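Local coordinates for protein branched-chain amino acid aminotransferase (Thermoproteus uzoniensis, PDB 5CE8) that probably transfers the amino group of leucine, isoleucine or valine to 2-oxoglutarate, using pyridoxal 5'-phosphate as cofactor, at residues Phe40-Trp50 against Lys99-Ile110; Arg66-Ile74 against Met157-Gly165. All blocks are in the same frame, centred on the assembly; numbering follows the deposited sequence.

Contact 1: Phe40-Trp50 against Lys99-Ile110; sequences FGVFEGIRAYW and KEDLYIRPVAYI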
loop_
_atom_site.group_PDB
_atom_site.type_symbol
_atom_site.label_atom_id
_atom_site.label_comp_id
_atom_site.label_asym_id
_atom_site.label_seq_id
_atom_site.Cartn_x
_atom_site.Cartn_y
_atom_site.Cartn_z
ATOM N N PHE A 40 22.157 13.448 7.768
ATOM C CA PHE A 40 21.492 14.390 8.587
ATOM C C PHE A 40 22.033 15.820 8.377
ATOM O O PHE A 40 23.016 16.301 9.073
ATOM C CB PHE A 40 21.664 13.998 10.018
ATOM C CG PHE A 40 20.758 14.757 10.932
ATOM C CD1 PHE A 40 19.414 14.442 10.990
ATOM C CD2 PHE A 40 21.235 15.730 11.804
ATOM C CE1 PHE A 40 18.560 15.114 11.877
ATOM C CE2 PHE A 40 20.347 16.479 12.660
ATOM C CZ PHE A 40 19.005 16.162 12.675
ATOM N N GLY A 41 21.445 16.454 7.356
ATOM C CA GLY A 41 21.813 17.779 6.901
ATOM C C GLY A 41 20.613 18.366 6.188
ATOM O O GLY A 41 19.604 17.638 5.903
ATOM N N VAL A 42 20.694 19.645 5.922
ATOM C CA VAL A 42 19.845 20.284 4.913
ATOM C C VAL A 42 20.685 21.123 3.950
ATOM O O VAL A 42 21.801 21.600 4.310
ATOM C CB VAL A 42 18.745 21.105 5.552
ATOM C CG1 VAL A 42 17.942 20.207 6.431
ATOM C CG2 VAL A 42 19.237 22.255 6.366
ATOM N N PHE A 43 20.106 21.425 2.793
ATOM C CA PHE A 43 20.794 22.286 1.844
ATOM C C PHE A 43 19.767 23.132 1.095
ATOM O O PHE A 43 18.535 22.987 1.295
ATOM C CB PHE A 43 21.674 21.502 0.881
ATOM C CG PHE A 43 20.929 20.528 0.009
ATOM C CD1 PHE A 43 20.538 19.281 0.506
ATOM C CD2 PHE A 43 20.621 20.859 -1.287
ATOM C CE1 PHE A 43 19.774 18.423 -0.315
ATOM C CE2 PHE A 43 19.968 19.979 -2.158
ATOM C CZ PHE A 43 19.536 18.783 -1.663
ATOM N N GLU A 44 20.310 23.992 0.246
ATOM C CA GLU A 44 19.569 24.847 -0.690
ATOM C C GLU A 44 20.277 24.999 -2.022
ATOM O O GLU A 44 21.453 24.636 -2.203
ATOM C CB GLU A 44 19.371 26.240 -0.121
ATOM C CG GLU A 44 18.129 26.398 0.739
ATOM C CD GLU A 44 16.839 26.097 -0.010
ATOM O OE1 GLU A 44 15.912 25.584 0.631
ATOM O OE2 GLU A 44 16.836 26.336 -1.225
ATOM N N GLY A 45 19.576 25.604 -2.969
ATOM C CA GLY A 45 20.147 25.873 -4.290
ATOM C C GLY A 45 19.616 27.238 -4.631
ATOM O O GLY A 45 18.418 27.475 -4.458
ATOM N N ILE A 46 20.525 28.160 -4.921
ATOM C CA ILE A 46 20.119 29.531 -5.205
ATOM C C ILE A 46 20.904 29.984 -6.388
ATOM O O ILE A 46 22.110 29.759 -6.431
ATOM C CB ILE A 46 20.378 30.487 -4.074
ATOM C CG1 ILE A 46 19.771 29.941 -2.760
ATOM C CG2 ILE A 46 19.853 31.886 -4.449
ATOM C CD1 ILE A 46 20.151 30.714 -1.454
ATOM N N ARG A 47 20.233 30.644 -7.325
ATOM C CA ARG A 47 20.969 31.261 -8.434
ATOM C C ARG A 47 21.116 32.758 -8.358
ATOM O O ARG A 47 20.292 33.452 -7.787
ATOM C CB ARG A 47 20.338 30.886 -9.778
ATOM C CG ARG A 47 20.755 29.522 -10.266
ATOM C CD ARG A 47 19.967 29.092 -11.478
ATOM N NE ARG A 47 20.772 29.469 -12.567
ATOM C CZ ARG A 47 21.185 28.710 -13.553
ATOM N NH1 ARG A 47 20.741 27.466 -13.764
ATOM N NH2 ARG A 47 22.028 29.303 -14.398
ATOM N N ALA A 48 22.183 33.241 -9.005
ATOM C CA ALA A 48 22.380 34.645 -9.194
ATOM C C ALA A 48 22.580 34.774 -10.618
ATOM O O ALA A 48 23.280 33.974 -11.214
ATOM C CB ALA A 48 23.612 35.119 -8.469
ATOM N N TYR A 49 21.995 35.822 -11.176
ATOM C CA TYR A 49 22.122 36.078 -12.581
ATOM C C TYR A 49 22.677 37.522 -12.897
ATOM O O TYR A 49 22.247 38.527 -12.344
ATOM C CB TYR A 49 20.771 36.003 -13.204
ATOM C CG TYR A 49 20.082 34.665 -13.229
ATOM C CD1 TYR A 49 20.194 33.847 -14.347
ATOM C CD2 TYR A 49 19.220 34.284 -12.225
ATOM C CE1 TYR A 49 19.510 32.649 -14.455
ATOM C CE2 TYR A 49 18.498 33.076 -12.337
ATOM C CZ TYR A 49 18.655 32.277 -13.439
ATOM O OH TYR A 49 17.946 31.111 -13.577
ATOM N N TRP A 50 23.588 37.551 -13.841
ATOM C CA TRP A 50 24.249 38.737 -14.338
ATOM C C TRP A 50 23.405 39.209 -15.493
ATOM O O TRP A 50 23.228 38.480 -16.421
ATOM C CB TRP A 50 25.599 38.351 -14.937
ATOM C CG TRP A 50 26.424 39.526 -15.377
ATOM C CD1 TRP A 50 26.931 39.767 -16.648
ATOM C CD2 TRP A 50 26.865 40.598 -14.563
ATOM N NE1 TRP A 50 27.664 40.938 -16.648
ATOM C CE2 TRP A 50 27.638 41.464 -15.378
ATOM C CE3 TRP A 50 26.712 40.905 -13.225
ATOM C CZ2 TRP A 50 28.218 42.617 -14.892
ATOM C CZ3 TRP A 50 27.311 42.066 -12.719
ATOM C CH2 TRP A 50 28.068 42.906 -13.562
ATOM N N LYS A 99 31.039 38.293 -11.428
ATOM C CA LYS A 99 30.202 39.147 -12.308
ATOM C C LYS A 99 29.691 38.251 -13.424
ATOM O O LYS A 99 29.967 38.477 -14.628
ATOM C CB LYS A 99 30.973 40.341 -12.918
ATOM C CG LYS A 99 31.221 41.471 -11.949
ATOM C CD LYS A 99 32.272 42.481 -12.474
ATOM C CE LYS A 99 32.825 43.394 -11.362
ATOM N NZ LYS A 99 31.740 43.806 -10.424
ATOM N N GLU A 100 28.983 37.182 -13.012
ATOM C CA GLU A 100 28.476 36.145 -13.953
ATOM C C GLU A 100 27.458 35.250 -13.210
ATOM O O GLU A 100 27.413 35.268 -11.994
ATOM C CB GLU A 100 29.639 35.270 -14.419
ATOM C CG GLU A 100 30.147 34.281 -13.334
ATOM C CD GLU A 100 31.524 33.710 -13.638
ATOM O OE1 GLU A 100 31.660 32.698 -14.317
ATOM O OE2 GLU A 100 32.490 34.307 -13.173
ATOM N N ASP A 101 26.737 34.427 -13.968
ATOM C CA ASP A 101 25.709 33.485 -13.442
ATOM C C ASP A 101 26.387 32.467 -12.520
ATOM O O ASP A 101 27.482 31.903 -12.829
ATOM C CB ASP A 101 24.992 32.712 -14.554
ATOM C CG ASP A 101 24.149 33.575 -15.429
ATOM O OD1 ASP A 101 24.033 34.749 -15.108
ATOM O OD2 ASP A 101 23.665 33.064 -16.488
ATOM N N LEU A 102 25.761 32.302 -11.369
ATOM C CA LEU A 102 26.208 31.420 -10.298
ATOM C C LEU A 102 25.076 30.524 -9.814
ATOM O O LEU A 102 23.926 30.910 -9.938
ATOM C CB LEU A 102 26.605 32.234 -9.090
ATOM C CG LEU A 102 27.673 33.323 -9.192
ATOM C CD1 LEU A 102 27.816 34.021 -7.807
ATOM C CD2 LEU A 102 28.972 32.740 -9.759
ATOM N N TYR A 103 25.464 29.358 -9.317
ATOM C CA TYR A 103 24.689 28.535 -8.413
ATOM C C TYR A 103 25.364 28.625 -7.054
ATOM O O TYR A 103 26.559 28.414 -6.902
ATOM C CB TYR A 103 24.701 27.123 -8.925
ATOM C CG TYR A 103 23.824 26.186 -8.160
ATOM C CD1 TYR A 103 24.321 25.489 -7.063
ATOM C CD2 TYR A 103 22.505 25.968 -8.539
ATOM C CE1 TYR A 103 23.533 24.618 -6.360
ATOM C CE2 TYR A 103 21.691 25.086 -7.825
ATOM C CZ TYR A 103 22.232 24.377 -6.780
ATOM O OH TYR A 103 21.435 23.558 -6.007
ATOM N N ILE A 104 24.591 28.991 -6.073
ATOM C CA ILE A 104 25.005 29.111 -4.694
ATOM C C ILE A 104 24.432 27.907 -3.829
ATOM O O ILE A 104 23.211 27.620 -3.824
ATOM C CB ILE A 104 24.465 30.445 -4.167
ATOM C CG1 ILE A 104 25.079 31.665 -4.962
ATOM C CG2 ILE A 104 24.775 30.619 -2.693
ATOM C CD1 ILE A 104 24.085 32.816 -5.051
ATOM N N ARG A 105 25.318 27.197 -3.168
ATOM C CA ARG A 105 24.933 26.086 -2.306
ATOM C C ARG A 105 25.147 26.307 -0.786
ATOM O O ARG A 105 26.336 26.222 -0.297
ATOM C CB ARG A 105 25.801 24.932 -2.666
ATOM C CG ARG A 105 25.591 23.706 -1.767
ATOM C CD ARG A 105 24.173 23.133 -1.643
ATOM N NE ARG A 105 23.453 22.783 -2.862
ATOM C CZ ARG A 105 23.533 21.641 -3.527
ATOM N NH1 ARG A 105 24.360 20.635 -3.209
ATOM N NH2 ARG A 105 22.774 21.501 -4.585
ATOM N N PRO A 106 24.066 26.627 -0.059
ATOM C CA PRO A 106 24.113 26.623 1.406
ATOM C C PRO A 106 23.928 25.204 1.858
ATOM O O PRO A 106 22.980 24.528 1.384
ATOM C CB PRO A 106 22.932 27.480 1.842
ATOM C CG PRO A 106 22.480 28.138 0.698
ATOM C CD PRO A 106 22.968 27.433 -0.548
ATOM N N VAL A 107 24.812 24.729 2.735
ATOM C CA VAL A 107 24.728 23.462 3.290
ATOM C C VAL A 107 24.874 23.550 4.800
ATOM O O VAL A 107 25.808 24.143 5.296
ATOM C CB VAL A 107 25.666 22.436 2.679
ATOM C CG1 VAL A 107 27.092 22.846 2.690
ATOM C CG2 VAL A 107 25.464 21.083 3.322
ATOM N N ALA A 108 23.866 23.065 5.503
ATOM C CA ALA A 108 23.848 22.948 6.943
ATOM C C ALA A 108 24.057 21.486 7.408
ATOM O O ALA A 108 23.212 20.582 7.069
ATOM C CB ALA A 108 22.483 23.329 7.456
ATOM N N TYR A 109 24.973 21.291 8.361
ATOM C CA TYR A 109 25.456 19.923 8.753
ATOM C C TYR A 109 26.220 19.995 10.077
ATOM O O TYR A 109 26.571 21.063 10.535
ATOM C CB TYR A 109 26.393 19.372 7.653
ATOM C CG TYR A 109 27.575 20.270 7.561
ATOM C CD1 TYR A 109 27.508 21.433 6.817
ATOM C CD2 TYR A 109 28.663 20.090 8.382
ATOM C CE1 TYR A 109 28.597 22.349 6.770
ATOM C CE2 TYR A 109 29.751 20.976 8.323
ATOM C CZ TYR A 109 29.717 22.135 7.540
ATOM O OH TYR A 109 30.783 23.094 7.558
ATOM N N ILE A 110 26.473 18.838 10.696
ATOM C CA ILE A 110 27.092 18.791 11.960
ATOM C C ILE A 110 28.649 18.676 11.774
ATOM O O ILE A 110 29.110 17.781 11.093
ATOM C CB ILE A 110 26.491 17.650 12.796
ATOM C CG1 ILE A 110 25.070 18.054 13.207
ATOM C CG2 ILE A 110 27.374 17.351 14.030
ATOM C CD1 ILE A 110 24.177 16.908 13.619
#
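The indole of Trp50 carries Lys99 over one face: the carbonyl O of Lys99 sits above the rim side of the plane, and Lys99 CB stands 4.0 Å from the centroid of the Trp50 six-membered ring, only 11° off its normal, a CH-pi contact. The two side chains lie alongside and point the same way, the indole brought there by a Trp50 CG anti to the backbone N (chi1 -175°). The guanidinium of Arg105 takes Phe43 CD2 over the centre of one face, the ring and guanidinium planes being 52° apart. In its own plane Arg105 NH2 donates to Tyr103 OH at 2.8 Å, while NE makes a weak, bent bond to Glu44 O. Bends at chi2 and chi3 bring the guanidinium back toward strand 41-50, and its NH1 is held by Asn37 and Tyr38 of the second subunit. Phe40 meets Ile110 CD1 at a ring edge.

Between these groups, strands 41-50 and 102-109 pair as antiparallel neighbours in the sheet of the N-terminal part of this class IV aminotransferase. Ile46 and Ile104 form a hydrogen-bonded pair, with Ile104 N to Ile46 O at 2.6 Å and nearly straight; Val42 with Ala108 and Ala48 with Leu102 repeat the pattern. Around Glu44 and Gly45 the regular strand is interrupted, yet Glu44 N still reaches Pro106 O at 3.0 Å. The phenol end of Tyr103, held by Arg105, comes in over the Gly45 backbone, OH 3.2 Å from Gly45 CA, where no side chain meets it. The Glu44 carboxylate turns to His63, a cofactor-binding residue. On the opposite sheet face from Phe43 and Tyr103, Ile46 CD1 packs at 4.1 Å on Pro106 CG, crossing it at about a right angle. Beyond the paired residues, Asp101 OD1 accepts from Trp50 N at 3.1 Å, met nearly along its C-O axis.

Contact 2: Arg66-Ile74 against Met157-Gly165; sequences RLLRSAKII and MPVMAKATG. With PLP (pyridoxal-5'-phosphate), chain D.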
loop_
_atom_site.group_PDB
_atom_site.type_symbol
_atom_site.label_atom_id
_atom_site.label_comp_id
_atom_site.label_asym_id
_atom_site.label_seq_id
_atom_site.Cartn_x
_atom_site.Cartn_y
_atom_site.Cartn_z
ATOM N N ARG A 66 13.454 28.799 3.720
ATOM C CA ARG A 66 13.159 27.398 3.494
ATOM C C ARG A 66 14.270 26.486 4.081
ATOM O O ARG A 66 13.928 25.427 4.614
ATOM C CB ARG A 66 12.922 27.044 1.982
ATOM C CG ARG A 66 12.540 25.639 1.810
ATOM C CD ARG A 66 12.257 25.246 0.372
ATOM N NE ARG A 66 13.439 25.298 -0.472
ATOM C CZ ARG A 66 13.417 25.171 -1.816
ATOM N NH1 ARG A 66 12.281 24.969 -2.450
ATOM N NH2 ARG A 66 14.548 25.205 -2.528
ATOM N N LEU A 67 15.548 26.899 4.009
ATOM C CA LEU A 67 16.636 26.148 4.725
ATOM C C LEU A 67 16.286 25.877 6.200
ATOM O O LEU A 67 16.516 24.757 6.745
ATOM C CB LEU A 67 17.982 26.930 4.689
ATOM C CG LEU A 67 19.296 26.168 4.996
ATOM C CD1 LEU A 67 19.773 25.271 3.816
ATOM C CD2 LEU A 67 20.416 27.042 5.439
ATOM N N LEU A 68 15.961 26.970 6.867
ATOM C CA LEU A 68 15.512 26.988 8.247
ATOM C C LEU A 68 14.252 26.091 8.502
ATOM O O LEU A 68 14.199 25.418 9.545
ATOM C CB LEU A 68 15.205 28.425 8.659
ATOM C CG LEU A 68 16.310 29.196 9.385
ATOM C CD1 LEU A 68 17.656 28.778 8.884
ATOM C CD2 LEU A 68 16.096 30.684 9.289
ATOM N N ARG A 69 13.239 26.114 7.588
ATOM C CA ARG A 69 12.052 25.235 7.733
ATOM C C ARG A 69 12.563 23.820 7.567
ATOM O O ARG A 69 12.187 22.966 8.349
ATOM C CB ARG A 69 10.934 25.523 6.749
ATOM C CG ARG A 69 10.227 26.854 7.065
ATOM C CD ARG A 69 8.795 26.886 6.454
ATOM N NE ARG A 69 8.950 26.822 5.017
ATOM C CZ ARG A 69 9.358 27.827 4.257
ATOM N NH1 ARG A 69 9.658 29.043 4.740
ATOM N NH2 ARG A 69 9.498 27.609 2.998
ATOM N N SER A 70 13.439 23.567 6.585
ATOM C CA SER A 70 14.046 22.205 6.380
ATOM C C SER A 70 14.692 21.688 7.607
ATOM O O SER A 70 14.446 20.544 7.985
ATOM C CB SER A 70 14.990 22.170 5.214
ATOM O OG SER A 70 14.203 22.104 3.981
ATOM N N ALA A 71 15.451 22.537 8.299
ATOM C CA ALA A 71 16.097 22.126 9.553
ATOM C C ALA A 71 15.083 21.793 10.690
ATOM O O ALA A 71 15.204 20.814 11.419
ATOM C CB ALA A 71 17.065 23.247 10.071
ATOM N N LYS A 72 14.138 22.653 10.868
ATOM C CA LYS A 72 13.179 22.453 11.989
ATOM C C LYS A 72 12.364 21.193 11.702
ATOM O O LYS A 72 11.946 20.454 12.591
ATOM C CB LYS A 72 12.236 23.651 12.059
ATOM C CG LYS A 72 10.954 23.405 12.889
ATOM C CD LYS A 72 9.840 24.405 12.570
ATOM C CE LYS A 72 9.668 25.438 13.672
ATOM N NZ LYS A 72 8.854 24.901 14.787
ATOM N N ILE A 73 12.102 20.957 10.436
ATOM C CA ILE A 73 11.457 19.699 10.046
ATOM C C ILE A 73 12.293 18.458 10.521
ATOM O O ILE A 73 11.728 17.514 11.111
ATOM C CB ILE A 73 11.196 19.720 8.532
ATOM C CG1 ILE A 73 10.060 20.688 8.256
ATOM C CG2 ILE A 73 10.795 18.368 8.068
ATOM C CD1 ILE A 73 9.688 20.807 6.792
ATOM N N ILE A 74 13.598 18.491 10.321
ATOM C CA ILE A 74 14.454 17.303 10.620
ATOM C C ILE A 74 14.980 17.329 12.052
ATOM O O ILE A 74 15.535 16.359 12.473
ATOM C CB ILE A 74 15.609 17.045 9.565
ATOM C CG1 ILE A 74 16.784 18.076 9.569
ATOM C CG2 ILE A 74 15.005 16.832 8.193
ATOM C CD1 ILE A 74 18.097 17.514 9.049
ATOM N N MET A 157 10.590 9.412 5.437
ATOM C CA MET A 157 11.417 10.613 5.652
ATOM C C MET A 157 10.628 11.881 5.292
ATOM O O MET A 157 9.714 11.782 4.496
ATOM C CB MET A 157 12.663 10.581 4.808
ATOM C CG MET A 157 13.677 9.421 5.053
ATOM S SD MET A 157 14.985 9.649 3.833
ATOM C CE MET A 157 15.945 8.314 4.463
ATOM N N PRO A 158 11.068 13.061 5.782
ATOM C CA PRO A 158 10.256 14.276 5.640
ATOM C C PRO A 158 10.607 14.989 4.388
ATOM O O PRO A 158 11.351 15.972 4.387
ATOM C CB PRO A 158 10.530 15.085 6.943
ATOM C CG PRO A 158 11.694 14.513 7.496
ATOM C CD PRO A 158 11.929 13.147 6.952
ATOM N N VAL A 159 10.048 14.440 3.290
ATOM C CA VAL A 159 10.351 14.819 1.966
ATOM C C VAL A 159 10.238 16.286 1.623
ATOM O O VAL A 159 10.991 16.798 0.808
ATOM C CB VAL A 159 9.612 14.014 0.944
ATOM C CG1 VAL A 159 10.338 12.711 0.880
ATOM C CG2 VAL A 159 8.137 13.849 1.285
ATOM N N MET A 160 9.385 16.998 2.337
ATOM C CA MET A 160 9.239 18.454 2.105
ATOM C C MET A 160 10.487 19.179 2.579
ATOM O O MET A 160 10.627 20.302 2.300
ATOM C CB MET A 160 8.023 18.968 2.851
ATOM C CG MET A 160 6.753 18.284 2.302
ATOM S SD MET A 160 5.103 18.977 2.517
ATOM C CE MET A 160 5.521 20.700 2.601
ATOM N N ALA A 161 11.296 18.568 3.401
ATOM C CA ALA A 161 12.528 19.211 3.802
ATOM C C ALA A 161 13.553 18.918 2.734
ATOM O O ALA A 161 13.630 17.777 2.287
ATOM C CB ALA A 161 12.974 18.656 5.075
ATOM N N LYS A 162 14.416 19.897 2.432
ATOM C CA LYS A 162 15.509 19.737 1.467
ATOM C C LYS A 162 16.656 19.138 2.221
ATOM O O LYS A 162 17.681 19.788 2.584
ATOM C CB LYS A 162 15.780 21.060 0.809
ATOM C CG LYS A 162 16.459 20.876 -0.558
ATOM C CD LYS A 162 16.343 22.198 -1.404
ATOM C CE LYS A 162 16.989 22.079 -2.736
ATOM N NZ LYS A 162 16.150 21.171 -3.587
ATOM N N ALA A 163 16.507 17.883 2.509
ATOM C CA ALA A 163 17.403 17.219 3.446
ATOM C C ALA A 163 18.292 16.195 2.792
ATOM O O ALA A 163 17.830 15.385 2.029
ATOM C CB ALA A 163 16.598 16.601 4.596
ATOM N N THR A 164 19.541 16.156 3.207
ATOM C CA THR A 164 20.685 15.537 2.474
ATOM C C THR A 164 20.485 14.079 2.206
ATOM O O THR A 164 20.442 13.641 1.014
ATOM C CB THR A 164 22.026 15.834 3.221
ATOM O OG1 THR A 164 21.878 15.413 4.546
ATOM C CG2 THR A 164 22.378 17.397 3.261
ATOM N N GLY A 165 20.148 13.368 3.275
ATOM C CA GLY A 165 19.986 11.933 3.253
ATOM C C GLY A 165 18.922 11.423 2.297
ATOM O O GLY A 165 19.138 10.458 1.661
HETATM N N1 PLP D . 12.423 18.851 -6.327
HETATM C C2 PLP D . 13.256 18.375 -5.407
HETATM C C2A PLP D . 13.215 16.931 -5.005
HETATM C C3 PLP D . 14.298 19.216 -4.835
HETATM O O3 PLP D . 15.221 18.674 -3.945
HETATM C C4 PLP D . 14.364 20.640 -5.267
HETATM C C4A PLP D . 15.388 21.617 -4.728
HETATM C C5 PLP D . 13.349 21.053 -6.277
HETATM C C6 PLP D . 12.423 20.080 -6.747
HETATM C C5A PLP D . 13.272 22.416 -6.905
HETATM O O4P PLP D . 13.163 23.422 -5.963
HETATM P P PLP D . 13.601 24.884 -6.359
HETATM O O1P PLP D . 15.101 24.885 -6.813
HETATM O O2P PLP D . 12.596 25.383 -7.307
HETATM O O3P PLP D . 13.608 25.723 -5.112
HETATM O O HOH W 1 11.567 22.643 3.462
#
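Ser70 and Lys162 supply the direct polar link: Lys162 N donates to Ser70 OG at 2.7 Å, a bond close to straight (167°). Ser70 OG lies anti to its own carbonyl carbon (chi1 -78°), which turns the hydroxyl from helix 60-74 onto the loop backbone. A water donates to the same OG and to Met160 O, so the hydroxyl oxygen accepts two hydrogen bonds and ties the helix to both ends of the Met160-Lys162 stretch.

Apolar contacts fill the next helical turn. Ile73 CG2 presses on Pro158 CB at 3.5 Å, tighter than usual for two carbons. The same methyl touches Ala161 CB, while Ile74 CG2 rests on Ala163 CB at 3.9 Å and on Pro158 CG. Pro158 and Ala161 are the first and last residues of a type I beta turn, which presents both to the helix.

The ionic and covalent contacts gather at the cofactor. Lys162 NZ is bonded to PLP C4A (1.4 Å), the internal aldimine linkage of PLP enzymes. Arg66 offers its guanidinium edge to the phosphate: NH2 donates to PLP O3P at 2.8 Å, and NH1 adds a weak bond to the same oxygen. Its NE turns to Glu44, and NH2 passes 3.7 Å from Lys162 CD.

With the aldimine carbon tethered through Lys162 and the phosphate gripped by Arg66, the site is in the resting state expected before an amino substrate displaces the lysine by transaldimination, a step in which the phosphate grip would keep the cofactor in place.

Overall arrangement
After the N-terminal strands and a short helix, the chain enters strand 41-50, then helix 60-74, strand 102-109 and the loop 157-165. Contact 1 closes a loop of 48 intervening residues, largely helical, by pairing the two strands; contact 2 closes one of 82 by setting the helix against the lysine-bearing loop. Their segments alternate, so the two closures cross. With centres about 15 Å apart they also touch: a salt bridge joins Glu44 OE1 to Arg66 NE at 2.7 Å, and Phe43 N probably bonds to Lys162 O at 2.9 Å. Together they tie sheet, helix and cofactor loop into one unit, and both contacts meet the second subunit.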